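Local coordinates for pollen-specific leucine-rich repeat extensin-like protein 1 (Arabidopsis thaliana, PDB 6TME) that probably binds RALF peptide signals through its leucine-rich repeat domain and so takes part in controlling cell-wall integrity in growing pollen tubes, at residues 52-55 with 56-60; 157-160 with 161-164. All coordinates share one frame; numbering follows the deposited sequence.

How the contacts relate
Contact 1 (52-55 with 56-60) belongs to the N-terminal cap of the leucine-rich repeat solenoid, where helix 43-56 passes into the loop leading to strand 80-85; its centre is about 30 Å from that of the chain. Contact 2 (157-160 with 161-164) lies further along the superhelix, between strands 151-153 and 168-170, about 17 Å from the chain centre. The two centres are about 24 Å apart and the nearest atoms about 12 Å, so they do not touch. In both, an aromatic ring folds back over the CA three residues earlier. A sulfate ion, probably from the crystallisation liquor, is held weakly by Ser60 OG at the far end of contact 1.

Contact 1 (52-55 with 56-60); sequences QAWK and KAFYS. With SO4 (sulfate ion), chain L.
Phe58 turns the CE1 edge of its ring onto the indole face of Trp54, an edge-to-face aromatic pair formed where helix 43-56 of the leucine-rich repeat N-terminal cap runs out into the following loop. The centroid of the Trp54 five-membered ring is 4.6 Å from that of the Phe58 ring, with the planes at 66°, and Phe58 CE1 comes to 3.3 Å from Trp54 CD1. The phenyl ring also lies against the backbone of the last helical turn: Lys55 CA sits over its face, 3.9 Å from the Phe58 ring centroid, in a CH-pi contact. Phe58 holds CG anti to its own carbonyl carbon (chi1 -69°), which lays the ring back along the end of the helix, against Trp54 and Lys55.

Backbone bonds fix this turn. Lys56 N closes a helical bond to Gln52 O at 3.1 Å, Ala57 N makes only weak bonds to Ala53 O and Trp54 O, and Phe58 N bonds Lys55 O at 3.0 Å. Trp54, swung beside its carbonyl carbon (chi1 -158°), ties the helix to the loops that follow it in the fold: it packs on Leu99, Leu108 and Pro109, its ring meets that of Phe128, and its NE1 bonds weakly to Tyr107 O. Replacing Trp54 by an alanine would probably leave the edge of Phe58 without its aromatic face and open a gap between the helix and Leu108 and Phe128. Further out, Gln52 NE2 and Lys55 NZ both donate to Trp69 O. Downstream, Tyr59 and Ser60 both pair through their backbones with Phe105, a classic beta bulge; Ser60 OG, which also bonds Arg127 NH2, gives a weak 3.2 Å hydrogen bond to O2 of the sulfate ion.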
loop_
_atom_site.group_PDB
_atom_site.type_symbol
_atom_site.label_atom_id
_atom_site.label_comp_id
_atom_site.label_asym_id
_atom_site.label_seq_id
_atom_site.Cartn_x
_atom_site.Cartn_y
_atom_site.Cartn_z
ATOM N N GLN A 52 23.219 10.546 17.612
ATOM C CA GLN A 52 24.083 9.770 18.499
ATOM C C GLN A 52 23.264 8.870 19.425
ATOM O O GLN A 52 23.696 7.753 19.738
ATOM C CB GLN A 52 25.011 10.684 19.323
ATOM C CG GLN A 52 26.170 11.340 18.537
ATOM C CD GLN A 52 27.055 10.312 17.845
ATOM O OE1 GLN A 52 27.338 9.263 18.407
ATOM N NE2 GLN A 52 27.490 10.609 16.624
ATOM N N ALA A 53 22.093 9.335 19.888
ATOM C CA ALA A 53 21.237 8.440 20.663
ATOM C C ALA A 53 20.773 7.263 19.807
ATOM O O ALA A 53 20.651 6.141 20.307
ATOM C CB ALA A 53 20.039 9.196 21.233
ATOM N N TRP A 54 20.555 7.491 18.507
ATOM C CA TRP A 54 20.114 6.414 17.622
ATOM C C TRP A 54 21.233 5.402 17.390
ATOM O O TRP A 54 21.017 4.184 17.496
ATOM C CB TRP A 54 19.618 6.999 16.296
ATOM C CG TRP A 54 18.683 6.103 15.535
ATOM C CD1 TRP A 54 18.139 4.918 15.964
ATOM C CD2 TRP A 54 18.184 6.315 14.207
ATOM N NE1 TRP A 54 17.345 4.382 14.981
ATOM C CE2 TRP A 54 17.346 5.221 13.896
ATOM C CE3 TRP A 54 18.376 7.318 13.244
ATOM C CZ2 TRP A 54 16.698 5.101 12.662
ATOM C CZ3 TRP A 54 17.724 7.208 12.020
ATOM C CH2 TRP A 54 16.893 6.106 11.737
ATOM N N LYS A 55 22.440 5.892 17.101
ATOM C CA LYS A 55 23.597 5.021 16.899
ATOM C C LYS A 55 23.894 4.165 18.131
ATOM O O LYS A 55 24.317 3.010 17.999
ATOM C CB LYS A 55 24.812 5.870 16.530
ATOM C CG LYS A 55 26.107 5.095 16.280
ATOM C CD LYS A 55 27.272 6.067 16.079
ATOM C CE LYS A 55 28.537 5.366 15.547
ATOM N NZ LYS A 55 29.682 6.353 15.488
ATOM N N LYS A 56 23.702 4.709 19.338
ATOM C CA LYS A 56 23.834 3.870 20.535
ATOM C C LYS A 56 22.883 2.678 20.496
ATOM O O LYS A 56 23.230 1.596 20.981
ATOM C CB LYS A 56 23.581 4.676 21.807
ATOM C CG LYS A 56 24.715 5.592 22.210
ATOM C CD LYS A 56 24.409 6.194 23.585
ATOM C CE LYS A 56 25.531 7.091 24.099
ATOM N NZ LYS A 56 25.220 7.569 25.485
ATOM N N ALA A 57 21.698 2.843 19.901
ATOM C CA ALA A 57 20.737 1.748 19.775
ATOM C C ALA A 57 21.006 0.828 18.591
ATOM O O ALA A 57 20.240 -0.107 18.396
ATOM C CB ALA A 57 19.314 2.296 19.662
ATOM N N PHE A 58 22.059 1.044 17.799
ATOM C CA PHE A 58 22.350 0.152 16.676
ATOM C C PHE A 58 23.082 -1.078 17.202
ATOM O O PHE A 58 24.276 -1.016 17.496
ATOM C CB PHE A 58 23.193 0.852 15.615
ATOM C CG PHE A 58 22.474 1.935 14.873
ATOM C CD1 PHE A 58 21.114 2.173 15.091
ATOM C CD2 PHE A 58 23.151 2.699 13.928
ATOM C CE1 PHE A 58 20.439 3.167 14.395
ATOM C CE2 PHE A 58 22.491 3.714 13.231
ATOM C CZ PHE A 58 21.130 3.947 13.465
ATOM N N TYR A 59 22.377 -2.210 17.322
ATOM C CA TYR A 59 23.054 -3.425 17.777
ATOM C C TYR A 59 23.884 -4.045 16.666
ATOM O O TYR A 59 24.964 -4.593 16.915
ATOM C CB TYR A 59 22.046 -4.450 18.302
ATOM N N SER A 60 23.388 -4.004 15.440
ATOM C CA SER A 60 24.130 -4.599 14.345
ATOM C C SER A 60 23.920 -3.760 13.098
ATOM O O SER A 60 22.783 -3.459 12.724
ATOM C CB SER A 60 23.685 -6.043 14.103
ATOM O OG SER A 60 23.883 -6.385 12.755
HETATM S S SO4 L . 27.564 -6.844 12.792
HETATM O O1 SO4 L . 28.935 -7.351 12.842
HETATM O O2 SO4 L . 26.723 -7.647 13.680
HETATM O O3 SO4 L . 27.079 -6.944 11.416
HETATM O O4 SO4 L . 27.546 -5.446 13.230
#

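Contact 2 (157-160 with 161-164); sequences PTVA and LSWP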
loop_
_atom_site.group_PDB
_atom_site.type_symbol
_atom_site.label_atom_id
_atom_site.label_comp_id
_atom_site.label_asym_id
_atom_site.label_seq_id
_atom_site.Cartn_x
_atom_site.Cartn_y
_atom_site.Cartn_z
ATOM N N PRO A 157 0.708 2.352 14.269
ATOM C CA PRO A 157 1.488 3.499 14.782
ATOM C C PRO A 157 0.724 4.809 14.698
ATOM O O PRO A 157 0.877 5.567 13.735
ATOM C CB PRO A 157 2.718 3.531 13.869
ATOM C CG PRO A 157 2.200 2.940 12.552
ATOM C CD PRO A 157 1.235 1.848 12.984
ATOM N N THR A 158 -0.105 5.080 15.699
ATOM C CA THR A 158 -1.032 6.200 15.611
ATOM C C THR A 158 -0.340 7.566 15.652
ATOM O O THR A 158 -0.982 8.568 15.314
ATOM C CB THR A 158 -2.093 6.072 16.714
ATOM O OG1 THR A 158 -1.480 5.765 17.971
ATOM C CG2 THR A 158 -3.070 4.946 16.366
ATOM N N VAL A 159 0.942 7.635 16.030
ATOM C CA VAL A 159 1.686 8.890 15.907
ATOM C C VAL A 159 1.604 9.438 14.483
ATOM O O VAL A 159 1.652 10.660 14.270
ATOM C CB VAL A 159 3.154 8.692 16.352
ATOM C CG1 VAL A 159 3.878 7.727 15.420
ATOM C CG2 VAL A 159 3.894 10.044 16.407
ATOM N N ALA A 160 1.435 8.552 13.488
ATOM C CA ALA A 160 1.291 9.011 12.111
ATOM C C ALA A 160 0.064 9.894 11.931
ATOM O O ALA A 160 0.046 10.742 11.031
ATOM C CB ALA A 160 1.224 7.821 11.158
ATOM N N LEU A 161 -0.964 9.728 12.779
ATOM C CA LEU A 161 -2.169 10.542 12.640
ATOM C C LEU A 161 -1.926 11.990 13.039
ATOM O O LEU A 161 -2.736 12.860 12.705
ATOM C CB LEU A 161 -3.299 9.957 13.480
ATOM C CG LEU A 161 -3.730 8.527 13.106
ATOM C CD1 LEU A 161 -4.609 7.917 14.192
ATOM C CD2 LEU A 161 -4.439 8.506 11.756
ATOM N N SER A 162 -0.834 12.269 13.737
ATOM C CA SER A 162 -0.587 13.609 14.238
ATOM C C SER A 162 0.135 14.501 13.237
ATOM O O SER A 162 0.339 15.679 13.526
ATOM C CB SER A 162 0.226 13.535 15.537
ATOM O OG SER A 162 1.579 13.246 15.244
ATOM N N TRP A 163 0.513 13.988 12.067
ATOM C CA TRP A 163 1.339 14.755 11.144
ATOM C C TRP A 163 0.435 15.491 10.166
ATOM O O TRP A 163 -0.246 14.838 9.372
ATOM C CB TRP A 163 2.300 13.843 10.400
ATOM C CG TRP A 163 3.348 13.245 11.285
ATOM C CD1 TRP A 163 3.966 13.850 12.331
ATOM C CD2 TRP A 163 3.892 11.918 11.214
ATOM N NE1 TRP A 163 4.874 12.998 12.913
ATOM C CE2 TRP A 163 4.850 11.804 12.248
ATOM C CE3 TRP A 163 3.674 10.819 10.367
ATOM C CZ2 TRP A 163 5.592 10.640 12.464
ATOM C CZ3 TRP A 163 4.400 9.659 10.588
ATOM C CH2 TRP A 163 5.354 9.579 11.626
ATOM N N PRO A 164 0.397 16.831 10.181
ATOM C CA PRO A 164 -0.544 17.563 9.302
ATOM C C PRO A 164 -0.147 17.611 7.827
ATOM O O PRO A 164 -0.956 18.045 7.002
ATOM C CB PRO A 164 -0.556 18.970 9.899
ATOM C CG PRO A 164 0.836 19.106 10.572
ATOM C CD PRO A 164 1.141 17.715 11.096
#
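Ser162 grips the carbonyl of Val159 twice: OG donates to Val159 O at 2.8 Å, in the carbonyl plane, and Ser162 N donates to the same oxygen at 3.0 Å. The hydroxyl reaches back because OG stands between its own backbone N and carbonyl carbon (chi1 76°). Three-residue steps also join Leu161 N to Thr158 O at 2.8 Å and, weakly, Trp163 N to Ala160 O.

These successive bonds define a short 3-10 helix, residues 158-162, of the kind that plant-type leucine-rich repeats carry on their convex side; here it lies between strands 151-153 and 168-170.

Nonpolar contacts centre on Trp163, whose indole folds back against the turn. Ala160 CA lies over a face of its six-membered ring, 3.8 Å from the centroid and offset toward the rim, a CH-pi contact. Ala160 CB touches Trp163 CZ3 at 3.7 Å, and Val159 CG2 is a looser neighbour, 4.3 Å from Trp163 CZ2. On the turn's other flank, Leu161 CD1 meets Thr158 CG2 at 4.0 Å.

Polar links outside the turn anchor it to adjoining loops: Trp163 NE1 donates to Leu136 O, and Lys187 NZ to Trp163 O.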